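Local coordinates for sortase B (PDB 5JCV), which is a class B transpeptidase that cleaves the C-terminal sorting signal of surface proteins and links them covalently to the cell wall through a thioester intermediate, at residues A[18-22]-A[23-27]. Numbering follows the deposited sequence.
Sequences LTIID and TEIDY
Thr-23 closes this beta hairpin with its hydroxyl: OG1 donates to Ile-20 O at 2.8 Å and accepts from Ile-25 N at 2.8 Å, the latter bond making an ST turn. With chi1 at 77°, OG1 lies between its own backbone N and carbonyl carbon, reaching both Ile-20 O and Ile-25 N. The type II turn from Ile-20 to Thr-23 has only a weak backbone bond, so the hydroxyl supplies the firmer link; Asp-22 takes the positive phi of its third position. Next, Ile-20 N donates to Ile-25 O at 2.8 Å, and the two side chains run alongside each other, CD1 to CD1 3.9 Å. On its other flank, Ile-25 lays CG2 against Leu-18 CD2 at 3.7 Å; branched apolar chains suit this buried row. Thr-19 and Asp-26 point to the opposite face, where Thr-19 OG1 donates to Asp-26 OD1 from above the carboxylate plane, at 3.0 Å. Trp-17 NE1 also bonds that oxygen, helping to fix the carboxylate. Leu-18 and Tyr-27 form the hydrogen-bonded pair, joined by two backbone bonds. The hairpin connects strands 14-19 and 26-30 of the sortase domain; Leu-18 and Ile-20 pack on Phe-99 of strand 98-102 and Leu-163 of strand 160-165, while helix 90-95 touches the turn through Phe-92.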
loop_
_atom_site.group_PDB
_atom_site.type_symbol
_atom_site.label_atom_id
_atom_site.label_comp_id
_atom_site.label_asym_id
_atom_site.label_seq_id
_atom_site.Cartn_x
_atom_site.Cartn_y
_atom_site.Cartn_z
ATOM N N LEU A 18 10.688 6.796 -0.021
ATOM C CA LEU A 18 12.080 6.801 -0.496
ATOM C C LEU A 18 12.984 7.451 0.555
ATOM O O LEU A 18 12.676 8.520 1.107
ATOM C CB LEU A 18 12.147 7.608 -1.819
ATOM C CG LEU A 18 13.539 7.692 -2.466
ATOM C CD1 LEU A 18 14.064 6.331 -2.890
ATOM C CD2 LEU A 18 13.543 8.599 -3.677
ATOM N N THR A 19 14.126 6.861 0.820
ATOM C CA THR A 19 15.026 7.463 1.792
ATOM C C THR A 19 16.446 7.267 1.315
ATOM O O THR A 19 16.840 6.138 0.951
ATOM C CB THR A 19 14.901 6.824 3.223
ATOM O OG1 THR A 19 13.631 7.170 3.786
ATOM C CG2 THR A 19 15.965 7.370 4.157
ATOM N N ILE A 20 17.213 8.357 1.313
ATOM C CA ILE A 20 18.638 8.225 1.102
ATOM C C ILE A 20 19.323 8.925 2.287
ATOM O O ILE A 20 19.104 10.107 2.548
ATOM C CB ILE A 20 19.104 8.842 -0.228
ATOM C CG1 ILE A 20 18.327 8.273 -1.401
ATOM C CG2 ILE A 20 20.617 8.633 -0.404
ATOM C CD1 ILE A 20 18.702 8.944 -2.703
ATOM N N ILE A 21 20.095 8.155 3.038
ATOM C CA ILE A 21 20.817 8.640 4.226
ATOM C C ILE A 21 21.708 9.837 3.887
ATOM O O ILE A 21 22.317 9.867 2.826
ATOM C CB ILE A 21 21.694 7.480 4.808
ATOM C CG1 ILE A 21 20.809 6.298 5.288
ATOM C CG2 ILE A 21 22.577 7.948 5.947
ATOM C CD1 ILE A 21 19.782 6.649 6.342
ATOM N N ASP A 22 21.809 10.801 4.797
ATOM C CA ASP A 22 22.653 12.013 4.632
ATOM C C ASP A 22 22.171 12.889 3.472
ATOM O O ASP A 22 22.958 13.538 2.811
ATOM C CB ASP A 22 24.142 11.657 4.470
ATOM C CG ASP A 22 24.683 10.820 5.660
ATOM O OD1 ASP A 22 24.154 10.905 6.778
ATOM O OD2 ASP A 22 25.647 10.079 5.482
ATOM N N THR A 23 20.866 12.893 3.216
ATOM C CA THR A 23 20.278 13.836 2.246
ATOM C C THR A 23 18.962 14.303 2.776
ATOM O O THR A 23 18.514 13.803 3.798
ATOM C CB THR A 23 20.058 13.222 0.862
ATOM O OG1 THR A 23 18.897 12.369 0.877
ATOM C CG2 THR A 23 21.281 12.443 0.424
ATOM N N GLU A 24 18.326 15.236 2.079
ATOM C CA GLU A 24 16.971 15.608 2.415
ATOM C C GLU A 24 15.992 14.583 1.903
ATOM O O GLU A 24 14.824 14.729 2.173
ATOM C CB GLU A 24 16.595 16.979 1.816
ATOM C CG GLU A 24 17.475 18.112 2.304
ATOM C CD GLU A 24 16.826 19.493 2.181
ATOM O OE1 GLU A 24 15.630 19.614 1.884
ATOM O OE2 GLU A 24 17.561 20.495 2.334
ATOM N N ILE A 25 16.437 13.586 1.125
ATOM C CA ILE A 25 15.504 12.714 0.389
ATOM C C ILE A 25 14.983 11.635 1.346
ATOM O O ILE A 25 15.675 10.647 1.651
ATOM C CB ILE A 25 16.146 12.038 -0.828
ATOM C CG1 ILE A 25 16.553 13.110 -1.821
ATOM C CG2 ILE A 25 15.125 11.082 -1.484
ATOM C CD1 ILE A 25 17.490 12.627 -2.900
ATOM N N ASP A 26 13.807 11.908 1.887
ATOM C CA ASP A 26 13.155 11.058 2.869
ATOM C C ASP A 26 11.696 11.427 2.703
ATOM O O ASP A 26 11.184 12.267 3.421
ATOM C CB ASP A 26 13.654 11.391 4.271
ATOM C CG ASP A 26 13.123 10.401 5.345
ATOM O OD1 ASP A 26 12.298 9.486 5.044
ATOM O OD2 ASP A 26 13.567 10.540 6.492
ATOM N N TYR A 27 11.060 10.889 1.660
ATOM C CA TYR A 27 9.827 11.439 1.201
ATOM C C TYR A 27 8.840 10.334 0.817
ATOM O O TYR A 27 9.255 9.214 0.457
ATOM C CB TYR A 27 10.056 12.321 -0.034
ATOM C CG TYR A 27 10.818 13.632 0.164
ATOM C CD1 TYR A 27 10.324 14.632 0.990
ATOM C CD2 TYR A 27 11.990 13.903 -0.569
ATOM C CE1 TYR A 27 10.995 15.842 1.138
ATOM C CE2 TYR A 27 12.662 15.105 -0.425
ATOM C CZ TYR A 27 12.161 16.082 0.422
ATOM O OH TYR A 27 12.836 17.284 0.585
#